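Local coordinates for predicted metal-dependent hydrolase of the TIM-barrel fold (Lactobacillus casei, PDB 2QPX), which probably acts as a metal-dependent hydrolase of the amidohydrolase superfamily, binding two zinc ions in a TIM-barrel fold, at residues H17-L22 against L98-G103; F21-K26 against A319-E324; I313-D318 against L328-F333; D222-F227 against K366-E371. All coordinates share one frame; numbering follows the deposited sequence. Where two conformers were deposited one is given.

Contact 1. Residues H17-L22 against L98-G103; sequences HHCHFL and LLIDTG. With ZN (zinc ion), chain B.
His18 and His20 hold the zinc ion through NE2, each at 2.1 Å from the metal, and Asp101 lies beside both of them. His18 and His20 are the HxH pair at the end of the first barrel strand, as in amidohydrolases. Asp318 and the carboxylated lysine at position 167 complete the site with a water. The Asp101 carboxylate runs alongside both rings, OD2 standing 3.6 Å from His18 CE1 and 3.5 Å from His20 CE1. Its plane is turned about 50° from each ring. With CG anti to the backbone N (chi1 168°), Asp101 directs OD2 to Arg129 and to NZ of the modified lysine, while OD1 accepts from Gly103 N in an Asx turn.

Parallel strands 14-19 and 95-101 set the rings in place. Cys19 N donates to Leu99 O at 3.1 Å, and Asp101 N to Cys19 O at 2.9 Å, so Cys19 is gripped on both sides of its CA. A water joins His20 ND1, Phe21 N and Asp101 O; the direct bond from His20 ND1 to that carbonyl is weak. On the same sheet face as Cys19, Ile100 sends CG2 over one face of the Phe21 ring in a CH-pi contact, 4.1 Å from its centroid. Gln226 OE1 accepts from His18 ND1. Metal at NE2 and a partner at ND1 together restrain each imidazole's rotation, and the ND1 bonds would probably make NE2 a stronger donor to zinc.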
# COMPACT_ATOMS: atom_id res chain seq x y z
N HIS A 17 -5.42 -24.93 5.49
CA HIS A 17 -6.15 -24.64 6.74
C HIS A 17 -7.47 -23.88 6.52
O HIS A 17 -8.25 -23.77 7.47
CB HIS A 17 -5.26 -23.95 7.79
CG HIS A 17 -5.24 -22.48 7.62
ND1 HIS A 17 -6.01 -21.64 8.41
CD2 HIS A 17 -4.64 -21.69 6.69
CE1 HIS A 17 -5.91 -20.41 7.93
NE2 HIS A 17 -5.07 -20.40 6.90
N HIS A 18 -7.69 -23.37 5.32
CA HIS A 18 -8.93 -22.70 5.00
C HIS A 18 -9.27 -22.87 3.53
O HIS A 18 -8.61 -22.28 2.66
CB HIS A 18 -8.87 -21.21 5.34
CG HIS A 18 -10.12 -20.50 4.93
ND1 HIS A 18 -11.27 -20.51 5.69
CD2 HIS A 18 -10.43 -19.84 3.79
CE1 HIS A 18 -12.22 -19.84 5.05
NE2 HIS A 18 -11.74 -19.45 3.88
N CYS A 19 -10.35 -23.60 3.27
CA CYS A 19 -10.80 -23.84 1.90
C CYS A 19 -12.28 -24.20 1.93
O CYS A 19 -12.94 -24.09 2.96
CB CYS A 19 -9.90 -24.88 1.21
SG CYS A 19 -9.84 -26.46 2.10
N HIS A 20 -12.81 -24.65 0.80
CA HIS A 20 -14.24 -24.71 0.58
C HIS A 20 -14.65 -25.95 -0.24
O HIS A 20 -13.83 -26.63 -0.89
CB HIS A 20 -14.68 -23.43 -0.13
CG HIS A 20 -14.55 -22.20 0.73
ND1 HIS A 20 -15.34 -21.98 1.83
CD2 HIS A 20 -13.71 -21.13 0.65
CE1 HIS A 20 -14.97 -20.84 2.42
NE2 HIS A 20 -13.98 -20.30 1.71
N PHE A 21 -15.94 -26.28 -0.17
CA PHE A 21 -16.47 -27.43 -0.86
C PHE A 21 -16.19 -27.41 -2.35
O PHE A 21 -16.24 -26.36 -3.03
CB PHE A 21 -17.98 -27.49 -0.75
CG PHE A 21 -18.51 -27.71 0.63
CD1 PHE A 21 -18.25 -28.83 1.35
CD2 PHE A 21 -19.35 -26.75 1.20
CE1 PHE A 21 -18.82 -29.04 2.62
CE2 PHE A 21 -19.89 -26.95 2.45
CZ PHE A 21 -19.63 -28.09 3.15
N LEU A 22 -15.96 -28.62 -2.87
CA LEU A 22 -16.00 -28.87 -4.30
C LEU A 22 -17.42 -29.08 -4.80
O LEU A 22 -18.32 -29.35 -4.01
CB LEU A 22 -15.12 -30.11 -4.65
CG LEU A 22 -13.63 -30.01 -4.31
CD1 LEU A 22 -13.00 -31.43 -4.32
CD2 LEU A 22 -12.93 -29.12 -5.32
N LEU A 98 -7.46 -31.02 4.22
CA LEU A 98 -8.26 -29.84 3.95
C LEU A 98 -9.12 -29.52 5.16
O LEU A 98 -9.80 -30.39 5.68
CB LEU A 98 -9.19 -30.07 2.78
CG LEU A 98 -8.54 -30.55 1.45
CD1 LEU A 98 -9.65 -30.67 0.37
CD2 LEU A 98 -7.31 -29.77 1.01
N LEU A 99 -9.11 -28.25 5.58
CA LEU A 99 -10.06 -27.76 6.57
C LEU A 99 -11.05 -26.84 5.85
O LEU A 99 -10.69 -25.75 5.42
CB LEU A 99 -9.36 -27.04 7.73
CG LEU A 99 -8.10 -27.70 8.32
CD1 LEU A 99 -7.57 -26.92 9.54
CD2 LEU A 99 -8.39 -29.15 8.67
N ILE A 100 -12.29 -27.31 5.71
CA ILE A 100 -13.31 -26.66 4.91
C ILE A 100 -14.26 -25.84 5.80
O ILE A 100 -14.86 -26.35 6.76
CB ILE A 100 -14.14 -27.66 4.10
CG1 ILE A 100 -13.26 -28.23 2.95
CG2 ILE A 100 -15.43 -27.02 3.57
CD1 ILE A 100 -13.91 -29.26 2.04
N ASP A 101 -14.35 -24.55 5.47
CA ASP A 101 -15.36 -23.65 6.04
C ASP A 101 -16.70 -24.05 5.41
O ASP A 101 -16.96 -23.79 4.23
CB ASP A 101 -14.97 -22.21 5.72
CG ASP A 101 -16.08 -21.20 6.00
OD1 ASP A 101 -17.20 -21.52 6.45
OD2 ASP A 101 -15.76 -20.05 5.69
N THR A 102 -17.56 -24.70 6.19
CA THR A 102 -18.74 -25.31 5.63
C THR A 102 -19.90 -24.28 5.48
O THR A 102 -21.01 -24.66 5.09
CB THR A 102 -19.20 -26.50 6.48
OG1 THR A 102 -19.44 -26.05 7.82
CG2 THR A 102 -18.19 -27.63 6.48
N GLY A 103 -19.65 -23.01 5.79
CA GLY A 103 -20.67 -21.97 5.67
C GLY A 103 -20.86 -21.39 4.27
O GLY A 103 -21.84 -20.70 4.03
ZN ZN B . -12.93 -18.62 2.35
O HOH W 1 -17.25 -24.27 1.57
O HOH W 2 -13.17 -16.85 1.31

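Contact 2. Residues F21-K26 against A319-E324; sequences FLIDGK and ASTYPE. With EDO (1,2-ethanediol), chain L.
Ile23 meets the Tyr322 ring obliquely, CD1 3.7 Å from CZ, while Thr321 CG2 covers one face of that ring, 3.8 Å above its plane and displaced toward the rim. Ile23 lies alongside Thr321, CD1 to CG2 3.6 Å. Its CG1 sits between the backbone N and carbonyl carbon (chi1 74°), which carries CD1 on to the phenol. At the hydroxyl, a water accepts from Tyr322 OH and donates to Gly25 O. Leu22 CD2 packs against the Thr321 carbonyl and the Pro323 ring.

Two backbone bonds hold the loops on either side of Leu22. Thr321 N gives a nearly straight bond to Phe21 O (2.8 Å, 168°), and Ile23 N meets a lone pair of Thr321 O in the carbonyl plane at 2.9 Å. The pair forms a single bridge between the loop after strand 14-19 and the turn entering helix 323-342; helix 30-37 packs on Thr321 and Tyr322.

Further along, Asp24 OD1 takes Lys26 N in an Asx turn and Lys26 NZ in a salt bridge; NZ also pairs with Asp79. The bridge fastens the two loops just beyond the zinc ligands His20 and Asp318 by directional backbone bonds, with Leu22 and Ile23 branches packed beside them and one water linking the loops farther out.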
# COMPACT_ATOMS: atom_id res chain seq x y z
N PHE A 21 -15.94 -26.28 -0.17
CA PHE A 21 -16.47 -27.43 -0.86
C PHE A 21 -16.19 -27.41 -2.35
O PHE A 21 -16.24 -26.36 -3.03
CB PHE A 21 -17.98 -27.49 -0.75
CG PHE A 21 -18.51 -27.71 0.63
CD1 PHE A 21 -18.25 -28.83 1.35
CD2 PHE A 21 -19.35 -26.75 1.20
CE1 PHE A 21 -18.82 -29.04 2.62
CE2 PHE A 21 -19.89 -26.95 2.45
CZ PHE A 21 -19.63 -28.09 3.15
N LEU A 22 -15.96 -28.62 -2.87
CA LEU A 22 -16.00 -28.87 -4.30
C LEU A 22 -17.42 -29.08 -4.80
O LEU A 22 -18.32 -29.35 -4.01
CB LEU A 22 -15.12 -30.11 -4.65
CG LEU A 22 -13.63 -30.01 -4.31
CD1 LEU A 22 -13.00 -31.43 -4.32
CD2 LEU A 22 -12.93 -29.12 -5.32
N ILE A 23 -17.59 -29.00 -6.12
CA ILE A 23 -18.86 -29.31 -6.76
C ILE A 23 -18.80 -30.63 -7.52
O ILE A 23 -17.75 -31.21 -7.75
CB ILE A 23 -19.32 -28.16 -7.71
CG1 ILE A 23 -18.50 -28.12 -9.01
CG2 ILE A 23 -19.37 -26.80 -6.94
CD1 ILE A 23 -19.09 -27.20 -10.08
N ASP A 24 -20.00 -31.13 -7.81
CA ASP A 24 -20.23 -32.32 -8.63
C ASP A 24 -19.51 -32.23 -9.98
O ASP A 24 -19.77 -31.31 -10.74
CB ASP A 24 -21.76 -32.45 -8.81
CG ASP A 24 -22.20 -33.72 -9.54
OD1 ASP A 24 -21.39 -34.47 -10.07
OD2 ASP A 24 -23.43 -33.94 -9.55
N GLY A 25 -18.60 -33.18 -10.23
CA GLY A 25 -17.78 -33.22 -11.43
C GLY A 25 -18.60 -33.42 -12.71
O GLY A 25 -18.13 -33.13 -13.81
N LYS A 26 -19.84 -33.88 -12.58
CA LYS A 26 -20.74 -34.11 -13.72
C LYS A 26 -21.43 -32.84 -14.23
O LYS A 26 -22.09 -32.88 -15.27
CB LYS A 26 -21.80 -35.15 -13.33
CG LYS A 26 -21.21 -36.46 -12.90
CD LYS A 26 -22.31 -37.53 -12.65
CE LYS A 26 -23.12 -37.21 -11.38
NZ LYS A 26 -22.24 -37.14 -10.16
N ALA A 319 -9.68 -22.21 -1.81
CA ALA A 319 -10.23 -22.73 -3.03
C ALA A 319 -11.61 -23.38 -2.80
O ALA A 319 -11.87 -23.96 -1.74
CB ALA A 319 -9.26 -23.77 -3.65
N SER A 320 -12.47 -23.28 -3.82
CA SER A 320 -13.72 -24.01 -3.87
C SER A 320 -13.87 -24.62 -5.23
O SER A 320 -13.12 -24.31 -6.16
CB SER A 320 -14.97 -23.14 -3.63
OG SER A 320 -15.35 -22.36 -4.73
N THR A 321 -14.90 -25.45 -5.32
CA THR A 321 -15.55 -25.84 -6.57
C THR A 321 -14.80 -26.91 -7.38
O THR A 321 -15.33 -27.99 -7.59
CB THR A 321 -15.89 -24.57 -7.42
OG1 THR A 321 -16.75 -23.71 -6.68
CG2 THR A 321 -16.57 -24.94 -8.77
N TYR A 322 -13.59 -26.61 -7.81
CA TYR A 322 -12.80 -27.48 -8.63
C TYR A 322 -11.36 -27.58 -8.19
O TYR A 322 -10.80 -26.63 -7.67
CB TYR A 322 -12.86 -26.98 -10.07
CG TYR A 322 -14.13 -27.23 -10.88
CD1 TYR A 322 -14.82 -28.43 -10.81
CD2 TYR A 322 -14.60 -26.28 -11.76
CE1 TYR A 322 -15.92 -28.68 -11.63
CE2 TYR A 322 -15.67 -26.51 -12.59
CZ TYR A 322 -16.35 -27.71 -12.51
OH TYR A 322 -17.40 -27.89 -13.36
N PRO A 323 -10.72 -28.73 -8.46
CA PRO A 323 -9.35 -28.92 -8.00
C PRO A 323 -8.33 -28.00 -8.62
O PRO A 323 -7.29 -27.76 -8.01
CB PRO A 323 -9.06 -30.39 -8.30
CG PRO A 323 -10.01 -30.72 -9.46
CD PRO A 323 -11.26 -29.95 -9.11
N GLU A 324 -8.62 -27.46 -9.80
CA GLU A 324 -7.70 -26.47 -10.40
C GLU A 324 -7.45 -25.27 -9.49
O GLU A 324 -6.35 -24.71 -9.51
CB GLU A 324 -8.22 -25.94 -11.73
CG GLU A 324 -8.27 -26.95 -12.85
CD GLU A 324 -9.55 -27.80 -12.93
OE1 GLU A 324 -10.31 -27.91 -11.96
OE2 GLU A 324 -9.73 -28.45 -13.98
C1 EDO L . -25.58 -31.78 -12.28
O1 EDO L . -25.59 -30.85 -13.36
C2 EDO L . -24.91 -33.07 -12.72
O2 EDO L . -24.97 -34.07 -11.68
O HOH W 3 -17.98 -30.40 -14.31

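Contact 3. Residues I313-D318 against L328-F333; sequences ILFASD and LAARQF. With ZN (zinc ion), chain B.
Phe315 turns the edge of its ring to the face of Phe333, CD1 lying 3.6 Å from Phe333 CD2. The pair is an offset edge-to-face stack, with centroids 5.4 Å apart and planes at 60°. Both rings have CG anti to the backbone N (chi1 171° in Phe315, -166° in Phe333), torsions that direct the two rings at each other. Beyond CD1, Phe315 CE1 continues along the helix to Ala330 CA, with Ala329 O at the edge of the ring. The far rim of Phe333 approaches the backbone at Leu314 O.

Two residues on from Phe315, Ala329 CB presses on Ser317 CB at 3.5 Å, closer than usual for two carbons, so helix and chain touch tightly here. Ser317 OG is taken up by Asp16 and by the backbone N of Ala319. Ile359 of helix 349-367 also packs on Phe333.

These contacts seat helix 323-342 on the outside of the last barrel strand (313-314) and the chain that follows it, a beta-alpha packing of the TIM-barrel kind. That chain delivers Asp318, whose OD1 binds zinc at 2.1 Å while OD2 accepts from the metal-bound water at 2.7 Å. No hydrogen bond crosses between the two segments, where the contact is aromatic and apolar packing; the Asp318 carboxylate, its end leading away from the helix, grips metal and water and would be expected to help orient that water.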
# COMPACT_ATOMS: atom_id res chain seq x y z
N ILE A 313 2.94 -17.17 9.40
CA ILE A 313 2.31 -17.17 8.07
C ILE A 313 2.00 -18.63 7.69
O ILE A 313 2.79 -19.53 7.94
CB ILE A 313 3.10 -16.32 7.00
CG1 ILE A 313 2.21 -16.06 5.76
CG2 ILE A 313 4.42 -16.97 6.66
CD1 ILE A 313 2.79 -15.05 4.71
N LEU A 314 0.82 -18.85 7.11
CA LEU A 314 0.30 -20.20 6.81
C LEU A 314 -0.01 -20.33 5.32
O LEU A 314 -0.36 -19.35 4.67
CB LEU A 314 -1.02 -20.46 7.56
CG LEU A 314 -1.06 -20.18 9.06
CD1 LEU A 314 -2.47 -20.41 9.65
CD2 LEU A 314 -0.00 -21.01 9.81
N PHE A 315 0.09 -21.54 4.80
CA PHE A 315 -0.52 -21.87 3.51
C PHE A 315 -2.04 -22.09 3.66
O PHE A 315 -2.50 -22.84 4.52
CB PHE A 315 0.03 -23.15 2.89
CG PHE A 315 -0.73 -23.60 1.69
CD1 PHE A 315 -0.63 -22.90 0.50
CD2 PHE A 315 -1.61 -24.66 1.76
CE1 PHE A 315 -1.37 -23.26 -0.59
CE2 PHE A 315 -2.39 -25.02 0.66
CZ PHE A 315 -2.24 -24.35 -0.49
N ALA A 316 -2.80 -21.45 2.76
CA ALA A 316 -4.16 -21.84 2.46
C ALA A 316 -4.43 -21.50 1.01
O ALA A 316 -3.78 -20.65 0.44
CB ALA A 316 -5.22 -21.13 3.35
N SER A 317 -5.39 -22.21 0.41
CA SER A 317 -5.86 -21.91 -0.94
C SER A 317 -7.07 -20.99 -1.02
O SER A 317 -7.24 -20.23 -1.97
CB SER A 317 -6.21 -23.23 -1.68
OG SER A 317 -7.34 -23.85 -1.09
N ASP A 318 -7.95 -21.06 -0.02
CA ASP A 318 -9.28 -20.48 -0.13
C ASP A 318 -10.06 -21.02 -1.34
O ASP A 318 -11.00 -20.38 -1.83
CB ASP A 318 -9.29 -18.91 -0.14
CG ASP A 318 -10.65 -18.36 0.23
OD1 ASP A 318 -11.35 -18.99 1.03
OD2 ASP A 318 -11.06 -17.28 -0.24
N LEU A 328 -3.75 -24.37 -8.37
CA LEU A 328 -3.10 -23.09 -8.73
C LEU A 328 -2.56 -22.36 -7.50
O LEU A 328 -1.45 -21.83 -7.51
CB LEU A 328 -4.01 -22.18 -9.55
CG LEU A 328 -3.36 -20.90 -10.12
CD1 LEU A 328 -2.19 -21.25 -10.98
CD2 LEU A 328 -4.40 -20.09 -10.91
N ALA A 329 -3.32 -22.41 -6.41
CA ALA A 329 -2.88 -21.82 -5.15
C ALA A 329 -1.60 -22.47 -4.71
O ALA A 329 -0.64 -21.79 -4.32
CB ALA A 329 -3.98 -21.97 -4.03
N ALA A 330 -1.60 -23.80 -4.72
CA ALA A 330 -0.39 -24.55 -4.32
C ALA A 330 0.83 -24.24 -5.19
O ALA A 330 1.95 -24.01 -4.69
CB ALA A 330 -0.71 -26.07 -4.31
N ARG A 331 0.62 -24.21 -6.49
CA ARG A 331 1.72 -23.95 -7.41
C ARG A 331 2.29 -22.56 -7.21
O ARG A 331 3.52 -22.40 -7.11
CB ARG A 331 1.31 -24.13 -8.87
CG ARG A 331 2.52 -23.92 -9.78
CD ARG A 331 2.27 -24.46 -11.16
NE ARG A 331 2.34 -25.92 -11.16
CZ ARG A 331 1.91 -26.68 -12.17
NH1 ARG A 331 1.38 -26.13 -13.25
NH2 ARG A 331 2.01 -27.99 -12.07
N GLN A 332 1.42 -21.56 -7.11
CA GLN A 332 1.93 -20.19 -6.99
C GLN A 332 2.58 -19.95 -5.63
O GLN A 332 3.57 -19.23 -5.52
CB GLN A 332 0.83 -19.15 -7.23
CG GLN A 332 0.19 -19.24 -8.61
CD GLN A 332 1.18 -19.24 -9.75
OE1 GLN A 332 1.55 -20.31 -10.23
NE2 GLN A 332 1.68 -18.05 -10.15
N PHE A 333 2.01 -20.52 -4.58
CA PHE A 333 2.58 -20.39 -3.25
C PHE A 333 3.94 -21.11 -3.14
O PHE A 333 4.91 -20.55 -2.62
CB PHE A 333 1.60 -20.89 -2.20
CG PHE A 333 1.95 -20.49 -0.79
CD1 PHE A 333 1.61 -19.22 -0.30
CD2 PHE A 333 2.60 -21.34 0.05
CE1 PHE A 333 1.90 -18.85 0.98
CE2 PHE A 333 2.90 -20.98 1.37
CZ PHE A 333 2.54 -19.75 1.83
ZN ZN B . -12.93 -18.62 2.35
O HOH W 2 -13.17 -16.85 1.31

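Contact 4. Residues D222-F227 against K366-E371; sequences DMPLQF and KLYHQE
Tyr368 swings its ring inward with CG anti to the carbonyl carbon (chi1 -64°), bringing one face of the ring against Pro224 and its hydroxyl to Gln226. Gln226 shares that first torsion and runs extended beyond CG to present its amide. The contact belongs to the TIM barrel: strand 225-229 meets the chain leaving helix 349-367. Both helices that feed it, 204-221 and 349-367, end in Schellman motifs, with Asp222 and His369 as the residues of positive phi.

Pro224 CG rests over one face of the Tyr368 ring, 3.8 Å from the centroid in a CH-pi contact, and the same atom is 3.8 Å from Leu367 CG. The proline thus fits into the corner formed by Leu367 and the Tyr368 ring, where Val261 of the neighbouring strand also packs against it. Past the ring, Gln226 NE2 donates to Tyr368 OH at 2.8 Å with an almost straight bond (174°); the hydroxyl oxygen lies in the amide plane, which stands nearly perpendicular to the ring (81°). The hydroxyl also bonds His17 ND1, and Gln226 is second shell to the zinc ligand His18, so this buried polar chain leads toward the metal.

Nearer the surface, Asp222 OD1 forms a salt bridge to Lys259, and Gln370 NE2 donates to Tyr368 O, bracing the turn after the helix. The His369 ring reaches back across to the other helix end, where NE2 donates in its own ring plane to Asp222 O at 2.8 Å.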
# COMPACT_ATOMS: atom_id res chain seq x y z
N ASP A 222 -9.94 -24.21 22.83
CA ASP A 222 -8.60 -24.10 22.30
C ASP A 222 -8.54 -24.41 20.80
O ASP A 222 -7.64 -25.13 20.35
CB ASP A 222 -7.61 -25.00 23.05
CG ASP A 222 -6.16 -24.67 22.74
OD1 ASP A 222 -5.83 -23.47 22.42
OD2 ASP A 222 -5.33 -25.61 22.74
N MSE A 223 -9.46 -23.81 20.03
CA MSE A 223 -9.42 -23.94 18.58
C MSE A 223 -9.33 -22.54 17.96
O MSE A 223 -9.78 -21.57 18.58
CB MSE A 223 -10.62 -24.72 18.07
CG MSE A 223 -10.80 -26.02 18.81
SE MSE A 223 -12.00 -27.26 17.91
CE MSE A 223 -13.61 -26.23 17.81
N PRO A 224 -8.75 -22.41 16.75
CA PRO A 224 -8.60 -21.09 16.18
C PRO A 224 -9.87 -20.43 15.69
O PRO A 224 -10.86 -21.12 15.39
CB PRO A 224 -7.67 -21.34 15.00
CG PRO A 224 -6.98 -22.64 15.32
CD PRO A 224 -8.02 -23.41 15.94
N LEU A 225 -9.80 -19.09 15.61
CA LEU A 225 -10.87 -18.28 15.02
C LEU A 225 -10.28 -17.57 13.81
O LEU A 225 -9.40 -16.72 13.94
CB LEU A 225 -11.43 -17.25 16.01
CG LEU A 225 -12.45 -16.23 15.47
CD1 LEU A 225 -13.68 -16.93 14.85
CD2 LEU A 225 -12.81 -15.25 16.64
N GLN A 226 -10.82 -17.91 12.65
CA GLN A 226 -10.43 -17.32 11.38
C GLN A 226 -11.32 -16.12 11.08
O GLN A 226 -12.53 -16.15 11.35
CB GLN A 226 -10.63 -18.32 10.26
CG GLN A 226 -9.98 -19.68 10.46
CD GLN A 226 -10.29 -20.66 9.31
OE1 GLN A 226 -11.28 -20.47 8.59
NE2 GLN A 226 -9.47 -21.73 9.17
N PHE A 227 -10.73 -15.08 10.48
CA PHE A 227 -11.47 -13.93 9.93
C PHE A 227 -11.11 -13.76 8.46
O PHE A 227 -9.94 -13.63 8.11
CB PHE A 227 -11.09 -12.63 10.62
CG PHE A 227 -11.65 -12.49 12.00
CD1 PHE A 227 -11.01 -13.05 13.09
CD2 PHE A 227 -12.80 -11.75 12.21
CE1 PHE A 227 -11.51 -12.87 14.36
CE2 PHE A 227 -13.29 -11.57 13.48
CZ PHE A 227 -12.64 -12.12 14.56
N LYS A 366 -0.10 -27.75 14.34
CA LYS A 366 -0.09 -27.45 15.76
C LYS A 366 -1.33 -26.63 16.15
O LYS A 366 -2.01 -26.95 17.12
CB LYS A 366 1.18 -26.70 16.15
CG LYS A 366 1.17 -26.31 17.61
CD LYS A 366 2.54 -26.10 18.17
CE LYS A 366 2.45 -25.80 19.67
NZ LYS A 366 3.81 -25.59 20.24
N LEU A 367 -1.62 -25.59 15.38
CA LEU A 367 -2.68 -24.67 15.69
C LEU A 367 -4.06 -25.35 15.73
O LEU A 367 -4.88 -25.09 16.61
CB LEU A 367 -2.59 -23.56 14.62
CG LEU A 367 -3.23 -22.24 14.74
CD1 LEU A 367 -2.92 -21.67 16.10
CD2 LEU A 367 -2.72 -21.41 13.52
N TYR A 368 -4.30 -26.26 14.80
CA TYR A 368 -5.56 -26.92 14.65
C TYR A 368 -5.57 -28.32 15.24
O TYR A 368 -6.56 -29.05 15.13
CB TYR A 368 -6.04 -26.96 13.20
CG TYR A 368 -6.33 -25.59 12.58
CD1 TYR A 368 -5.35 -24.87 11.92
CD2 TYR A 368 -7.59 -25.05 12.64
CE1 TYR A 368 -5.62 -23.65 11.32
CE2 TYR A 368 -7.88 -23.82 12.05
CZ TYR A 368 -6.89 -23.12 11.41
OH TYR A 368 -7.15 -21.92 10.80
N HIS A 369 -4.47 -28.71 15.88
CA HIS A 369 -4.39 -30.00 16.55
C HIS A 369 -4.53 -31.18 15.57
O HIS A 369 -5.25 -32.16 15.85
CB HIS A 369 -5.41 -30.12 17.69
CG HIS A 369 -5.37 -28.98 18.65
ND1 HIS A 369 -4.31 -28.75 19.50
CD2 HIS A 369 -6.26 -27.97 18.87
CE1 HIS A 369 -4.56 -27.66 20.22
NE2 HIS A 369 -5.74 -27.18 19.86
N GLN A 370 -3.87 -31.05 14.41
CA GLN A 370 -3.96 -32.05 13.35
C GLN A 370 -2.62 -32.75 13.13
O GLN A 370 -2.35 -33.23 12.04
CB GLN A 370 -4.45 -31.42 12.04
CG GLN A 370 -5.79 -30.68 12.21
CD GLN A 370 -6.90 -31.64 12.56
OE1 GLN A 370 -7.16 -32.61 11.83
NE2 GLN A 370 -7.58 -31.39 13.70
N GLU A 371 -1.82 -32.84 14.17
CA GLU A 371 -0.48 -33.47 14.05
C GLU A 371 -0.55 -34.87 13.49
O GLU A 371 0.26 -35.25 12.63
CB GLU A 371 0.23 -33.49 15.40
CG GLU A 371 0.55 -32.10 15.96
CD GLU A 371 -0.49 -31.54 16.93
OE1 GLU A 371 -1.67 -31.97 16.94
OE2 GLU A 371 -0.09 -30.67 17.74

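In the fold
Contact 1 lies nearest the centre of the chain and contact 2 farthest from it, but all four are largely buried; exposed His369 gives contact 4 a surface edge. Contacts 1 and 3 share one zinc ion and its water, supplied from strand 14-19 and from the chain after strand 313-314. Contact 2 lies farther along the chain from 17-22 and from 313-318, sharing Phe21 and Leu22 with contact 1 and helix 323-342 with contact 3. Polar side chains join contacts 1 and 4; leucine packing joins 3 and 4. Backbone bridging accompanies metal ligation in 1 and apolar packing in 2; contact 3 is apolar packing, and contact 4 combines side-chain hydrogen bonds with CH-pi packing.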